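Dehydrogenase (Chromobacterium violaceum, PDB 3Q2I) binds NADH and the nucleotide sugar UDP-GlcNAcA, and probably oxidises the sugar in an NAD-dependent step of 2,3-diacetamido-2,3-dideoxy-D-mannuronic acid biosynthesis. Local coordinates at residues Q142-A147 with G262-G267; N27-L32 with A39-V44; W201-V206 with I255-E260. All coordinates share one frame; numbering follows the deposited sequence.

In the fold
Contact 2 comes first along the chain, within the NAD-binding Rossmann fold, where helix 25-34 packs on strand 39-45. Contacts 1 and 3 belong to the C-terminal alpha/beta domain, and contact 3 is nested inside the loop that contact 1 closes. Their centres are about 9 Å apart, and they share the mixed sheet: strands 252-259 and 262-267 are consecutive antiparallel neighbours, while helices 139-149 and 193-203 lie over them. The centre of contact 2 is about 33 Å from that of contact 1 and about 36 Å from that of contact 3. Contact 2 thus belongs to the nucleotide-binding domain, and contacts 1 and 3 to one helix-covered sheet that also meets a second subunit.

Contact 1: residues Q142-A147 with G262-G267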
ATOM      1  N   GLN A 142      31.768  26.817  -9.017  1.00 24.47           N
ATOM      2  CA  GLN A 142      32.515  27.295  -7.854  1.00 25.44           C
ATOM      3  C   GLN A 142      31.971  28.532  -7.168  1.00 25.88           C
ATOM      4  O   GLN A 142      31.875  28.561  -5.941  1.00 25.63           O
ATOM      5  CB  GLN A 142      33.992  27.457  -8.229  1.00 26.64           C
ATOM      6  CG  GLN A 142      34.716  26.117  -8.277  1.00 25.56           C
ATOM      7  CD  GLN A 142      34.749  25.372  -6.945  1.00 35.71           C
ATOM      8  OE1 GLN A 142      35.161  25.938  -5.944  1.00 33.56           O
ATOM      9  NE2 GLN A 142      34.311  24.104  -6.920  1.00 32.24           N
ATOM     10  N   LEU A 143      31.561  29.545  -7.922  1.00 23.35           N
ATOM     11  CA  LEU A 143      30.931  30.682  -7.271  1.00 26.91           C
ATOM     12  C   LEU A 143      29.645  30.319  -6.533  1.00 26.69           C
ATOM     13  O   LEU A 143      29.399  30.814  -5.442  1.00 29.22           O
ATOM     14  CB  LEU A 143      30.591  31.792  -8.282  1.00 27.22           C
ATOM     15  CG  LEU A 143      31.746  32.748  -8.603  1.00 31.91           C
ATOM     16  CD1 LEU A 143      31.417  33.604  -9.854  1.00 33.32           C
ATOM     17  CD2 LEU A 143      31.904  33.622  -7.391  1.00 34.95           C
ATOM     18  N   LEU A 144      28.779  29.549  -7.195  1.00 25.97           N
ATOM     19  CA  LEU A 144      27.586  29.010  -6.556  1.00 25.87           C
ATOM     20  C   LEU A 144      27.979  28.284  -5.277  1.00 22.94           C
ATOM     21  O   LEU A 144      27.378  28.513  -4.226  1.00 24.82           O
ATOM     22  CB  LEU A 144      26.894  27.992  -7.483  1.00 24.57           C
ATOM     23  CG  LEU A 144      25.861  28.532  -8.465  1.00 29.87           C
ATOM     24  CD1 LEU A 144      25.365  27.425  -9.383  1.00 30.06           C
ATOM     25  CD2 LEU A 144      24.723  29.244  -7.743  1.00 33.75           C
ATOM     26  N   LYS A 145      28.948  27.379  -5.363  1.00 25.49           N
ATOM     27  CA  LYS A 145      29.328  26.655  -4.154  1.00 25.86           C
ATOM     28  C   LYS A 145      29.786  27.603  -3.032  1.00 25.91           C
ATOM     29  O   LYS A 145      29.429  27.451  -1.853  1.00 26.60           O
ATOM     30  CB  LYS A 145      30.389  25.599  -4.456  1.00 25.67           C
ATOM     31  CG  LYS A 145      30.815  24.798  -3.221  1.00 26.88           C
ATOM     32  CD  LYS A 145      29.725  23.848  -2.673  1.00 26.06           C
ATOM     33  CE  LYS A 145      30.271  22.927  -1.565  1.00 26.95           C
ATOM     34  NZ  LYS A 145      29.248  22.026  -0.941  1.00 30.61           N
ATOM     35  N   ARG A 146      30.604  28.579  -3.411  1.00 26.58           N
ATOM     36  CA  ARG A 146      31.036  29.581  -2.448  1.00 28.69           C
ATOM     37  C   ARG A 146      29.870  30.350  -1.831  1.00 29.77           C
ATOM     38  O   ARG A 146      29.814  30.565  -0.609  1.00 29.74           O
ATOM     39  CB  ARG A 146      32.095  30.483  -3.094  1.00 28.85           C
ATOM     40  CG  ARG A 146      33.441  29.798  -3.176  1.00 28.56           C
ATOM     41  CD  ARG A 146      34.450  30.538  -4.071  1.00 34.16           C
ATOM     42  NE  ARG A 146      34.658  31.930  -3.662  1.00 38.56           N
ATOM     43  CZ  ARG A 146      35.022  32.908  -4.488  1.00 39.50           C
ATOM     44  NH1 ARG A 146      35.230  32.667  -5.774  1.00 41.33           N
ATOM     45  NH2 ARG A 146      35.172  34.145  -4.031  1.00 43.85           N
ATOM     46  N   ALA A 147      28.903  30.746  -2.660  1.00 30.63           N
ATOM     47  CA  ALA A 147      27.746  31.440  -2.122  1.00 29.31           C
ATOM     48  C   ALA A 147      27.019  30.572  -1.107  1.00 28.49           C
ATOM     49  O   ALA A 147      26.589  31.063  -0.078  1.00 27.12           O
ATOM     50  CB  ALA A 147      26.814  31.923  -3.242  1.00 28.99           C
ATOM     51  N   GLY A 262      18.341  35.605  -1.346  1.00 23.32           N
ATOM     52  CA  GLY A 262      19.116  35.507  -2.557  1.00 23.99           C
ATOM     53  C   GLY A 262      18.387  34.763  -3.652  1.00 23.06           C
ATOM     54  O   GLY A 262      17.595  33.857  -3.344  1.00 19.94           O
ATOM     55  N   SER A 263      18.631  35.134  -4.905  1.00 21.92           N
ATOM     56  CA  SER A 263      18.028  34.476  -6.078  1.00 22.48           C
ATOM     57  C   SER A 263      19.091  34.403  -7.167  1.00 24.34           C
ATOM     58  O   SER A 263      19.713  35.425  -7.532  1.00 22.01           O
ATOM     59  CB  SER A 263      16.806  35.236  -6.609  1.00 21.29           C
ATOM     60  OG  SER A 263      15.790  35.325  -5.620  1.00 20.68           O
ATOM     61  N   VAL A 264      19.374  33.211  -7.666  1.00 22.51           N
ATOM     62  CA  VAL A 264      20.391  33.044  -8.687  1.00 21.38           C
ATOM     63  C   VAL A 264      19.901  32.165  -9.824  1.00 24.40           C
ATOM     64  O   VAL A 264      19.090  31.248  -9.602  1.00 21.39           O
ATOM     65  CB  VAL A 264      21.653  32.430  -8.067  1.00 24.67           C
ATOM     66  CG1 VAL A 264      22.559  31.818  -9.105  1.00 32.26           C
ATOM     67  CG2 VAL A 264      22.378  33.479  -7.259  1.00 21.15           C
ATOM     68  N   ARG A 265      20.308  32.474 -11.050  1.00 20.59           N
ATOM     69  CA  ARG A 265      20.174  31.554 -12.141  1.00 21.99           C
ATOM     70  C   ARG A 265      21.458  31.527 -12.934  1.00 24.38           C
ATOM     71  O   ARG A 265      21.982  32.574 -13.350  1.00 24.29           O
ATOM     72  CB  ARG A 265      18.989  31.943 -13.046  1.00 21.24           C
ATOM     73  CG  ARG A 265      18.803  30.953 -14.225  1.00 26.26           C
ATOM     74  CD  ARG A 265      17.786  31.495 -15.232  1.00 31.08           C
ATOM     75  NE  ARG A 265      16.933  30.457 -15.815  1.00 38.96           N
ATOM     76  CZ  ARG A 265      17.243  29.728 -16.896  1.00 36.23           C
ATOM     77  NH1 ARG A 265      18.430  29.860 -17.479  1.00 37.90           N
ATOM     78  NH2 ARG A 265      16.382  28.839 -17.398  1.00 35.47           N
ATOM     79  N   VAL A 266      21.972  30.324 -13.130  1.00 23.12           N
ATOM     80  CA  VAL A 266      23.107  30.071 -14.018  1.00 21.69           C
ATOM     81  C   VAL A 266      22.601  29.214 -15.150  1.00 24.40           C
ATOM     82  O   VAL A 266      22.072  28.139 -14.898  1.00 22.34           O
ATOM     83  CB  VAL A 266      24.219  29.299 -13.297  1.00 22.03           C
ATOM     84  CG1 VAL A 266      25.412  29.125 -14.233  1.00 23.31           C
ATOM     85  CG2 VAL A 266      24.593  30.036 -12.011  1.00 23.63           C
ATOM     86  N   GLY A 267      22.688  29.712 -16.378  1.00 23.20           N
ATOM     87  CA  GLY A 267      22.165  28.997 -17.523  1.00 22.94           C
ATOM     88  C   GLY A 267      23.154  28.913 -18.688  1.00 24.20           C
ATOM     89  O   GLY A 267      24.360  28.700 -18.474  1.00 21.21           O
TER
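L144 turns CG anti to its own carbonyl carbon and beside its backbone N (chi1 -89°), which carries the branched end off helix 142-147 to the strand; V264 and V266 both set CG1 anti to the backbone N. With chi2 at 175°, L144 CD1 continues the extended chain and CD2 branches off it, so the two methyls serve different valines. CD2 of L144 lies 3.6 Å from CG1 of V264. CD1 of L144 is 3.8 Å from CG2 of V266, and the CG2 methyl also comes within 4.1 Å of L144 CG. The valines share a rotamer but present different branches, CG1 from V264 and CG2 from V266, and these two methyls are themselves 4.0 Å apart. The leucine end is thereby received by a pair of adjoining methyls, past which it slides in the opposite direction to either valine side chain.

V264 and V266 stand two residues apart on one face of strand 262-267, with R265 pointing away between them, the regular alternation of an extended strand. This strand is the second arm of an antiparallel hairpin with strand 252-259 in the mixed sheet of the C-terminal alpha/beta domain, and helix 139-149 covers it. L144 reaches one strand further to I255 and also touches L202 of helix 193-203, while L143 packs on I274 and W277 of strand 273-279. On the far face the chemistry is polar: R265 forms a salt bridge with E252 and a hydrogen bond with Q275 and packs against R265 of a second subunit, and S263 OG is hydrogen-bonded to the carbonyl O of Y247 in that subunit.

Contact 2: residues N27-L32 with A39-V44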
ATOM      1  N   ASN A  27      40.452  12.524 -23.317  1.00 26.88           N
ATOM      2  CA  ASN A  27      40.587  13.624 -22.377  1.00 25.15           C
ATOM      3  C   ASN A  27      41.546  13.309 -21.227  1.00 27.05           C
ATOM      4  O   ASN A  27      42.118  14.227 -20.635  1.00 29.73           O
ATOM      5  CB  ASN A  27      39.246  13.971 -21.699  1.00 29.47           C
ATOM      6  CG  ASN A  27      38.209  14.423 -22.681  1.00 32.87           C
ATOM      7  OD1 ASN A  27      37.686  15.533 -22.584  1.00 40.61           O
ATOM      8  ND2 ASN A  27      37.864  13.549 -23.599  1.00 31.91           N
ATOM      9  N   HIS A  28      41.638  12.037 -20.853  1.00 26.42           N
ATOM     10  CA  HIS A  28      42.575  11.615 -19.828  1.00 25.24           C
ATOM     11  C   HIS A  28      43.994  11.641 -20.408  1.00 27.77           C
ATOM     12  O   HIS A  28      44.920  12.117 -19.726  1.00 26.55           O
ATOM     13  CB  HIS A  28      42.244  10.212 -19.305  1.00 28.32           C
ATOM     14  CG  HIS A  28      40.982  10.162 -18.483  1.00 25.80           C
ATOM     15  ND1 HIS A  28      40.988  10.082 -17.101  1.00 27.51           N
ATOM     16  CD2 HIS A  28      39.677  10.151 -18.858  1.00 23.42           C
ATOM     17  CE1 HIS A  28      39.737  10.052 -16.659  1.00 23.98           C
ATOM     18  NE2 HIS A  28      38.926  10.080 -17.706  1.00 21.30           N
ATOM     19  N   PHE A  29      44.151  11.144 -21.639  1.00 25.18           N
ATOM     20  CA  PHE A  29      45.492  11.273 -22.289  1.00 28.90           C
ATOM     21  C   PHE A  29      45.952  12.741 -22.303  1.00 31.87           C
ATOM     22  O   PHE A  29      47.081  13.070 -21.887  1.00 29.08           O
ATOM     23  CB  PHE A  29      45.500  10.680 -23.709  1.00 28.91           C
ATOM     24  CG  PHE A  29      45.143   9.203 -23.803  1.00 30.12           C
ATOM     25  CD1 PHE A  29      45.290   8.336 -22.725  1.00 24.63           C
ATOM     26  CD2 PHE A  29      44.604   8.693 -24.985  1.00 27.13           C
ATOM     27  CE1 PHE A  29      44.961   6.994 -22.858  1.00 23.67           C
ATOM     28  CE2 PHE A  29      44.272   7.353 -25.133  1.00 28.24           C
ATOM     29  CZ  PHE A  29      44.443   6.483 -24.049  1.00 26.65           C
ATOM     30  N   GLY A  30      45.110  13.644 -22.787  1.00 33.62           N
ATOM     31  CA  GLY A  30      45.425  15.069 -22.804  1.00 32.33           C
ATOM     32  C   GLY A  30      45.799  15.576 -21.426  1.00 36.25           C
ATOM     33  O   GLY A  30      46.780  16.315 -21.252  1.00 35.30           O
ATOM     34  N   ALA A  31      45.012  15.194 -20.421  1.00 32.94           N
ATOM     35  CA  ALA A  31      45.259  15.645 -19.067  1.00 31.63           C
ATOM     36  C   ALA A  31      46.625  15.191 -18.571  1.00 31.72           C
ATOM     37  O   ALA A  31      47.329  15.954 -17.902  1.00 34.51           O
ATOM     38  CB  ALA A  31      44.151  15.133 -18.125  1.00 30.01           C
ATOM     39  N   LEU A  32      46.943  13.938 -18.852  1.00 30.06           N
ATOM     40  CA  LEU A  32      48.188  13.332 -18.405  1.00 31.24           C
ATOM     41  C   LEU A  32      49.375  13.946 -19.153  1.00 34.49           C
ATOM     42  O   LEU A  32      50.415  14.219 -18.538  1.00 33.04           O
ATOM     43  CB  LEU A  32      48.160  11.823 -18.594  1.00 29.42           C
ATOM     44  CG  LEU A  32      47.406  11.115 -17.456  1.00 30.85           C
ATOM     45  CD1 LEU A  32      46.903   9.779 -17.970  1.00 31.75           C
ATOM     46  CD2 LEU A  32      48.314  10.955 -16.258  1.00 35.07           C
ATOM     47  N   ALA A  39      53.563  13.196 -13.629  1.00 34.33           N
ATOM     48  CA  ALA A  39      52.784  11.989 -13.872  1.00 34.58           C
ATOM     49  C   ALA A  39      53.157  11.346 -15.198  1.00 34.65           C
ATOM     50  O   ALA A  39      53.411  12.041 -16.188  1.00 36.89           O
ATOM     51  CB  ALA A  39      51.285  12.342 -13.905  1.00 33.50           C
ATOM     52  N   GLU A  40      53.098  10.020 -15.243  1.00 32.43           N
ATOM     53  CA  GLU A  40      53.174   9.320 -16.510  1.00 33.85           C
ATOM     54  C   GLU A  40      52.180   8.169 -16.638  1.00 33.14           C
ATOM     55  O   GLU A  40      51.835   7.503 -15.655  1.00 31.37           O
ATOM     56  CB  GLU A  40      54.582   8.765 -16.722  1.00 32.89           C
ATOM     57  CG  GLU A  40      54.951   7.673 -15.729  1.00 37.54           C
ATOM     58  CD  GLU A  40      56.455   7.466 -15.627  1.00 49.34           C
ATOM     59  OE1 GLU A  40      56.928   7.080 -14.532  1.00 41.51           O
ATOM     60  OE2 GLU A  40      57.143   7.683 -16.652  1.00 47.90           O
ATOM     61  N   LEU A  41      51.759   7.937 -17.877  1.00 30.57           N
ATOM     62  CA  LEU A  41      50.884   6.825 -18.212  1.00 30.69           C
ATOM     63  C   LEU A  41      51.739   5.689 -18.757  1.00 30.53           C
ATOM     64  O   LEU A  41      52.305   5.807 -19.845  1.00 34.97           O
ATOM     65  CB  LEU A  41      49.838   7.289 -19.235  1.00 27.53           C
ATOM     66  CG  LEU A  41      48.860   6.214 -19.709  1.00 27.85           C
ATOM     67  CD1 LEU A  41      47.897   5.818 -18.583  1.00 25.03           C
ATOM     68  CD2 LEU A  41      48.080   6.911 -20.821  1.00 27.44           C
ATOM     69  N   ILE A  42      51.818   4.583 -18.032  1.00 30.36           N
ATOM     70  CA  ILE A  42      52.749   3.514 -18.347  1.00 31.52           C
ATOM     71  C   ILE A  42      52.115   2.257 -18.929  1.00 32.16           C
ATOM     72  O   ILE A  42      52.817   1.392 -19.452  1.00 32.00           O
ATOM     73  CB  ILE A  42      53.630   3.143 -17.120  1.00 30.44           C
ATOM     74  CG1 ILE A  42      52.734   2.888 -15.897  1.00 33.25           C
ATOM     75  CG2 ILE A  42      54.525   4.322 -16.740  1.00 35.09           C
ATOM     76  CD1 ILE A  42      53.364   1.996 -14.828  1.00 29.75           C
ATOM     77  N   ASP A  43      50.782   2.120 -18.833  1.00 29.75           N
ATOM     78  CA  ASP A  43      50.153   0.906 -19.305  1.00 26.30           C
ATOM     79  C   ASP A  43      48.709   1.240 -19.718  1.00 26.43           C
ATOM     80  O   ASP A  43      48.077   2.055 -19.044  1.00 26.85           O
ATOM     81  CB  ASP A  43      50.099  -0.116 -18.171  1.00 25.84           C
ATOM     82  CG  ASP A  43      51.466  -0.647 -17.817  1.00 30.74           C
ATOM     83  OD1 ASP A  43      51.927  -1.566 -18.540  1.00 30.92           O
ATOM     84  OD2 ASP A  43      52.052  -0.136 -16.840  1.00 30.99           O
ATOM     85  N   VAL A  44      48.267   0.687 -20.842  1.00 24.05           N
ATOM     86  CA  VAL A  44      46.900   0.916 -21.333  1.00 24.49           C
ATOM     87  C   VAL A  44      46.306  -0.429 -21.699  1.00 24.63           C
ATOM     88  O   VAL A  44      47.006  -1.403 -22.023  1.00 27.09           O
ATOM     89  CB  VAL A  44      46.785   1.917 -22.503  1.00 21.88           C
ATOM     90  CG1 VAL A  44      47.093   3.315 -22.065  1.00 23.75           C
ATOM     91  CG2 VAL A  44      47.650   1.473 -23.725  1.00 23.96           C
TER
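Helix 27-32 passes strand 39-44 with axes 9.1 Å apart at an angle of 133°, and the backbones are closest where L32 meets A39, their CA atoms 6.6 Å apart. L32 straddles the start of the strand: CD2 rests 4.0 Å from CB of A39, and CD1 lies 4.1 Å from CB of L41, the two leucine side chains crossing at about a right angle. L41 has CG anti to the backbone N (chi1 179°), which lifts its methyls toward the helix. Its CD2 reaches the F29 ring obliquely, 3.7 Å from CD1 of the phenylalanine, and the same ring extends to V44, CE1 of F29 lying 4.3 Å from CG1 of V44. A39 and L41 alternate normally, but I42 departs from extended backbone angles (psi -14°), and the next residue turned to the helix is V44.

This is the helix-on-sheet packing of the first beta-alpha-beta unit of the Rossmann fold, strand 14-19, helix 25-34 and strand 39-45. F29 also touches the glycine-rich turn that matches the Rossmann GxGxxA pattern; the F29 side chain is about 9 Å from the bound NADH, and helix 49-59 lies against both F29 and V44. Every contact between the two segments is carbon on carbon with no hydrogen bond, so fit of shape and burial of apolar surface, rather than polar pairing, hold this helix to its strand.

Contact 3: residues W201-V206 with I255-E260; sequences WLIGPV and ITILGE
I203 and I257 meet tip to tip, CD1 of I203 standing 3.6 Å from CD1 of I257 and 4.0 Å from its CG1. Beside them L202 crosses I255 at a slant in a looser touch, 4.2 Å between CD1 of L202 and CD1 of I255. The isoleucines reach out differently. I255 is stretched full length, whereas I203 folds back at its second torsion, chi2 -68°, so that its terminal methyl meets the end of I257. L202 divides its branches: CD1 faces the strand, and CD2 sits 3.7 Å above one face of the W201 ring, offset toward the rim.

Behind these side chains the backbone sets their places. The chain widens into a pi-type turn at 201-203, and L202 and I203 both point toward the strand. G204 then leaves helical geometry with positive phi, and the chain turns through P205 into strand 206-214. K145 of helix 139-149 meets the turn twice, its NZ hydrogen-bonded to the carbonyl O of W201 and its charge in a cation-pi contact with the indole, to which R136 adds another.

I255 and I257 share one face of strand 252-259, in the C-terminal alpha/beta domain; T256 and L258 on the other pack against F164 of a second subunit. M148 of helix 139-149 reaches I257. Strand 156-164 flanks the contact through V159 on I203 and V161 on I255, while W232 of strand 225-232 also touches I203, so this part of helix 193-203 lies against helix 139-149 and against strands 252-259, 156-164 and 225-232 of the mixed sheet.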
ATOM      1  N   TRP A 201      25.346  18.247  -3.703  1.00 16.74           N
ATOM      2  CA  TRP A 201      26.630  18.976  -3.509  1.00 17.10           C
ATOM      3  C   TRP A 201      26.334  20.448  -3.266  1.00 18.78           C
ATOM      4  O   TRP A 201      26.923  21.034  -2.351  1.00 19.54           O
ATOM      5  CB  TRP A 201      27.467  18.832  -4.771  1.00 17.99           C
ATOM      6  CG  TRP A 201      28.736  19.634  -4.702  1.00 22.91           C
ATOM      7  CD1 TRP A 201      29.718  19.528  -3.756  1.00 26.40           C
ATOM      8  CD2 TRP A 201      29.195  20.589  -5.679  1.00 20.92           C
ATOM      9  NE1 TRP A 201      30.727  20.433  -4.050  1.00 21.89           N
ATOM     10  CE2 TRP A 201      30.432  21.086  -5.219  1.00 24.24           C
ATOM     11  CE3 TRP A 201      28.675  21.087  -6.872  1.00 24.08           C
ATOM     12  CZ2 TRP A 201      31.160  22.061  -5.924  1.00 23.21           C
ATOM     13  CZ3 TRP A 201      29.398  22.040  -7.575  1.00 29.34           C
ATOM     14  CH2 TRP A 201      30.626  22.514  -7.094  1.00 25.13           C
ATOM     15  N   LEU A 202      25.411  21.052  -4.019  1.00 17.15           N
ATOM     16  CA  LEU A 202      25.143  22.479  -3.780  1.00 17.29           C
ATOM     17  C   LEU A 202      24.062  22.642  -2.751  1.00 20.00           C
ATOM     18  O   LEU A 202      24.191  23.498  -1.889  1.00 21.53           O
ATOM     19  CB  LEU A 202      24.720  23.259  -5.013  1.00 16.55           C
ATOM     20  CG  LEU A 202      25.774  23.361  -6.117  1.00 21.09           C
ATOM     21  CD1 LEU A 202      25.177  24.113  -7.292  1.00 21.92           C
ATOM     22  CD2 LEU A 202      26.961  24.170  -5.520  1.00 22.96           C
ATOM     23  N   ILE A 203      22.946  21.909  -2.870  1.00 18.75           N
ATOM     24  CA  ILE A 203      21.810  22.276  -2.041  1.00 17.69           C
ATOM     25  C   ILE A 203      21.751  21.582  -0.684  1.00 20.53           C
ATOM     26  O   ILE A 203      21.265  22.151   0.285  1.00 21.86           O
ATOM     27  CB  ILE A 203      20.429  22.135  -2.798  1.00 17.26           C
ATOM     28  CG1 ILE A 203      20.551  22.630  -4.234  1.00 17.51           C
ATOM     29  CG2 ILE A 203      19.199  22.568  -1.976  1.00 17.30           C
ATOM     30  CD1 ILE A 203      20.782  24.136  -4.400  1.00 21.28           C
ATOM     31  N   GLY A 204      22.286  20.368  -0.606  1.00 17.42           N
ATOM     32  CA  GLY A 204      22.358  19.691   0.689  1.00 17.43           C
ATOM     33  C   GLY A 204      21.598  18.355   0.696  1.00 17.86           C
ATOM     34  O   GLY A 204      21.168  17.859  -0.349  1.00 16.92           O
ATOM     35  N   PRO A 205      21.463  17.755   1.881  1.00 17.21           N
ATOM     36  CA  PRO A 205      20.896  16.412   1.952  1.00 16.18           C
ATOM     37  C   PRO A 205      19.457  16.379   1.460  1.00 15.46           C
ATOM     38  O   PRO A 205      18.630  17.170   1.910  1.00 15.86           O
ATOM     39  CB  PRO A 205      20.920  16.112   3.451  1.00 17.79           C
ATOM     40  CG  PRO A 205      22.090  16.988   3.981  1.00 18.23           C
ATOM     41  CD  PRO A 205      21.993  18.231   3.176  1.00 20.85           C
ATOM     42  N   VAL A 206      19.165  15.396   0.599  1.00 14.48           N
ATOM     43  CA  VAL A 206      17.832  15.182   0.039  1.00 15.22           C
ATOM     44  C   VAL A 206      17.073  14.227   0.961  1.00 14.31           C
ATOM     45  O   VAL A 206      17.623  13.243   1.496  1.00 14.75           O
ATOM     46  CB  VAL A 206      17.935  14.630  -1.398  1.00 13.27           C
ATOM     47  CG1 VAL A 206      16.541  14.106  -1.872  1.00 11.85           C
ATOM     48  CG2 VAL A 206      18.546  15.706  -2.341  1.00 14.39           C
ATOM     49  N   ILE A 255      20.546  26.000 -13.689  1.00 16.84           N
ATOM     50  CA  ILE A 255      20.052  25.848 -12.333  1.00 16.37           C
ATOM     51  C   ILE A 255      19.586  27.175 -11.819  1.00 20.47           C
ATOM     52  O   ILE A 255      20.328  28.188 -11.898  1.00 18.93           O
ATOM     53  CB  ILE A 255      21.105  25.185 -11.406  1.00 15.46           C
ATOM     54  CG1 ILE A 255      20.523  24.963 -10.002  1.00 18.84           C
ATOM     55  CG2 ILE A 255      22.468  25.984 -11.299  1.00 18.36           C
ATOM     56  CD1 ILE A 255      21.392  24.074  -9.042  1.00 16.69           C
ATOM     57  N   THR A 256      18.442  27.147 -11.137  1.00 17.28           N
ATOM     58  CA  THR A 256      17.909  28.340 -10.502  1.00 17.49           C
ATOM     59  C   THR A 256      17.783  28.032  -9.029  1.00 19.20           C
ATOM     60  O   THR A 256      17.318  26.944  -8.675  1.00 17.25           O
ATOM     61  CB  THR A 256      16.508  28.655 -11.053  1.00 17.20           C
ATOM     62  OG1 THR A 256      16.641  28.911 -12.454  1.00 21.07           O
ATOM     63  CG2 THR A 256      15.938  29.861 -10.344  1.00 18.98           C
ATOM     64  N   ILE A 257      18.285  28.907  -8.156  1.00 17.58           N
ATOM     65  CA  ILE A 257      18.203  28.710  -6.712  1.00 14.81           C
ATOM     66  C   ILE A 257      17.611  29.925  -6.058  1.00 18.26           C
ATOM     67  O   ILE A 257      18.106  31.035  -6.295  1.00 18.60           O
ATOM     68  CB  ILE A 257      19.586  28.463  -6.052  1.00 17.20           C
ATOM     69  CG1 ILE A 257      20.260  27.265  -6.757  1.00 18.29           C
ATOM     70  CG2 ILE A 257      19.381  28.257  -4.552  1.00 17.47           C
ATOM     71  CD1 ILE A 257      21.740  27.045  -6.341  1.00 20.50           C
ATOM     72  N   LEU A 258      16.526  29.742  -5.315  1.00 17.06           N
ATOM     73  CA  LEU A 258      15.789  30.792  -4.625  1.00 16.80           C
ATOM     74  C   LEU A 258      15.770  30.545  -3.148  1.00 18.90           C
ATOM     75  O   LEU A 258      15.308  29.494  -2.710  1.00 16.85           O
ATOM     76  CB  LEU A 258      14.347  30.828  -5.138  1.00 18.23           C
ATOM     77  CG  LEU A 258      14.155  30.950  -6.654  1.00 17.40           C
ATOM     78  CD1 LEU A 258      12.687  31.047  -6.995  1.00 18.30           C
ATOM     79  CD2 LEU A 258      14.950  32.212  -7.196  1.00 18.48           C
ATOM     80  N   GLY A 259      16.295  31.510  -2.374  1.00 18.94           N
ATOM     81  CA  GLY A 259      16.160  31.465  -0.935  1.00 18.00           C
ATOM     82  C   GLY A 259      15.710  32.773  -0.314  1.00 20.72           C
ATOM     83  O   GLY A 259      15.273  33.695  -0.994  1.00 19.24           O
ATOM     84  N   GLU A 260      15.731  32.789   1.007  1.00 21.63           N
ATOM     85  CA  GLU A 260      15.213  33.910   1.802  1.00 24.90           C
ATOM     86  C   GLU A 260      15.852  35.222   1.365  1.00 25.60           C
ATOM     87  O   GLU A 260      15.188  36.278   1.253  1.00 24.50           O
ATOM     88  CB  GLU A 260      15.538  33.558   3.242  1.00 25.25           C
ATOM     89  CG  GLU A 260      15.126  34.523   4.346  1.00 30.78           C
ATOM     90  CD  GLU A 260      15.785  34.091   5.684  1.00 43.18           C
ATOM     91  OE1 GLU A 260      16.542  33.075   5.770  1.00 36.50           O
ATOM     92  OE2 GLU A 260      15.533  34.788   6.687  1.00 47.95           O
TER